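Na Glutathione S-transferase 1 (Necator americanus, PDB 2ON7) probably catalyses the conjugation of reduced glutathione to electrophilic compounds, and so may help the hookworm detoxify them. Local coordinates at residues T166-F170 and P202-F206. Sequence-based numbering, arbitrary orientation.
Sequences TMLTF and PETLF
Leu205 and Phe206, the last two residues of the chain, lie against Thr166, Thr169 and Phe170 at the C-terminal end of helix 155-168, without a hydrogen bond from one segment to the other. Just before them, Thr204 bonds within the tail: its OG1 donates to the terminal carboxylate oxygen O of Phe206 at 3.1 Å, tilted 30° from the carboxylate plane. CB of Leu205 is directed toward residues 166-170, and the side chain meets Thr169 tip to tip, Leu205 CD1 standing 3.4 Å from Thr169 CG2. That methyl is presented by a first torsion (chi1 -61° for OG1) that sets CG2 anti to the backbone N of Thr169. Leu205 CD1 also reaches the Phe170 ring obliquely, 3.7 Å from Phe170 CE1, as the two side chains pass in opposite directions. In the glutathione S-transferase fold this helix belongs to the all-helical C-terminal domain, whereas Arg12 comes from the thioredoxin-like N-terminal domain; Arg12 NH2 and Glu162 O both bond Thr166 OG1, while the backbones of Arg12 and Phe206 pair, so the contact sits where the two domains meet. Phe206 applies its CB to the edge of the Phe170 ring, close to the ring plane and 4.1 Å from Phe170 CE1. Thr166 CG2 lies 3.9 Å from Phe206 CA, its side chain running obliquely to that of Phe206. CG sits between the backbone N and the carboxylate carbon (chi1 85°), which carries the Phe206 ring away toward Ile11 and Phe106, the latter on helix 82-109.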
loop_
_atom_site.group_PDB
_atom_site.type_symbol
_atom_site.label_atom_id
_atom_site.label_comp_id
_atom_site.label_asym_id
_atom_site.label_seq_id
_atom_site.Cartn_x
_atom_site.Cartn_y
_atom_site.Cartn_z
ATOM N N THR A 166 -14.124 7.471 13.629
ATOM C CA THR A 166 -15.214 7.093 12.693
ATOM C C THR A 166 -15.954 5.785 13.088
ATOM O O THR A 166 -17.183 5.783 13.203
ATOM C CB THR A 166 -14.663 6.980 11.249
ATOM O OG1 THR A 166 -14.160 8.249 10.832
ATOM C CG2 THR A 166 -15.749 6.493 10.259
ATOM N N MET A 167 -15.213 4.692 13.301
ATOM C CA MET A 167 -15.822 3.424 13.754
ATOM C C MET A 167 -16.738 3.533 14.987
ATOM O O MET A 167 -17.894 3.115 14.914
ATOM C CB MET A 167 -14.777 2.300 13.940
ATOM C CG MET A 167 -14.268 1.770 12.600
ATOM S SD MET A 167 -15.606 0.896 11.681
ATOM C CE MET A 167 -16.451 0.049 12.970
ATOM N N LEU A 168 -16.248 4.123 16.081
ATOM C CA LEU A 168 -17.085 4.394 17.278
ATOM C C LEU A 168 -18.487 4.942 16.940
ATOM O O LEU A 168 -19.451 4.717 17.654
ATOM C CB LEU A 168 -16.363 5.345 18.260
ATOM C CG LEU A 168 -15.025 4.866 18.852
ATOM C CD1 LEU A 168 -14.593 5.675 20.071
ATOM C CD2 LEU A 168 -15.134 3.397 19.230
ATOM N N THR A 169 -18.572 5.672 15.844
ATOM C CA THR A 169 -19.825 6.224 15.369
ATOM C C THR A 169 -20.741 5.158 14.719
ATOM O O THR A 169 -21.931 5.396 14.507
ATOM C CB THR A 169 -19.518 7.358 14.374
ATOM O OG1 THR A 169 -18.770 8.383 15.054
ATOM C CG2 THR A 169 -20.754 7.943 13.894
ATOM N N PHE A 170 -20.169 3.993 14.396
ATOM C CA PHE A 170 -20.940 2.881 13.824
ATOM C C PHE A 170 -20.991 1.672 14.732
ATOM O O PHE A 170 -21.975 0.943 14.743
ATOM C CB PHE A 170 -20.403 2.487 12.449
ATOM C CG PHE A 170 -20.661 3.519 11.392
ATOM C CD1 PHE A 170 -19.610 4.207 10.810
ATOM C CD2 PHE A 170 -21.953 3.830 11.010
ATOM C CE1 PHE A 170 -19.835 5.168 9.838
ATOM C CE2 PHE A 170 -22.184 4.791 10.047
ATOM C CZ PHE A 170 -21.108 5.467 9.465
ATOM N N PRO A 202 -15.878 20.343 7.635
ATOM C CA PRO A 202 -17.239 19.972 7.211
ATOM C C PRO A 202 -17.698 18.687 7.880
ATOM O O PRO A 202 -16.899 17.723 8.075
ATOM C CB PRO A 202 -17.113 19.714 5.715
ATOM C CG PRO A 202 -15.802 20.267 5.328
ATOM C CD PRO A 202 -14.983 20.596 6.489
ATOM N N GLU A 203 -18.977 18.671 8.241
ATOM C CA GLU A 203 -19.467 17.536 8.986
ATOM C C GLU A 203 -20.153 16.574 8.066
ATOM O O GLU A 203 -21.120 16.938 7.367
ATOM C CB GLU A 203 -20.329 17.933 10.173
ATOM C CG GLU A 203 -19.575 17.686 11.523
ATOM C CD GLU A 203 -18.708 18.859 11.929
ATOM O OE1 GLU A 203 -19.281 19.952 12.059
ATOM O OE2 GLU A 203 -17.461 18.707 12.090
ATOM N N THR A 204 -19.589 15.370 8.042
ATOM C CA THR A 204 -20.132 14.228 7.331
ATOM C C THR A 204 -20.138 13.028 8.286
ATOM O O THR A 204 -19.488 13.057 9.347
ATOM C CB THR A 204 -19.231 13.879 6.136
ATOM O OG1 THR A 204 -17.880 13.794 6.570
ATOM C CG2 THR A 204 -19.341 14.941 5.027
ATOM N N LEU A 205 -20.840 11.952 7.979
ATOM C CA LEU A 205 -20.346 10.809 8.716
ATOM C C LEU A 205 -19.583 9.806 7.893
ATOM O O LEU A 205 -20.047 9.368 6.858
ATOM C CB LEU A 205 -21.239 10.258 9.855
ATOM C CG LEU A 205 -20.295 9.933 11.063
ATOM C CD1 LEU A 205 -19.443 8.711 10.808
ATOM C CD2 LEU A 205 -19.328 11.107 11.545
ATOM N N PHE A 206 -18.378 9.521 8.329
ATOM C CA PHE A 206 -17.395 8.782 7.552
ATOM C C PHE A 206 -16.707 9.692 6.515
ATOM O O PHE A 206 -17.238 10.764 6.119
ATOM C CB PHE A 206 -17.926 7.418 7.015
ATOM C CG PHE A 206 -18.694 7.487 5.701
ATOM C CD1 PHE A 206 -18.031 7.432 4.479
ATOM C CD2 PHE A 206 -20.085 7.502 5.687
ATOM C CE1 PHE A 206 -18.750 7.441 3.275
ATOM C CE2 PHE A 206 -20.804 7.532 4.488
ATOM C CZ PHE A 206 -20.129 7.495 3.286
ATOM O OXT PHE A 206 -15.572 9.386 6.114
#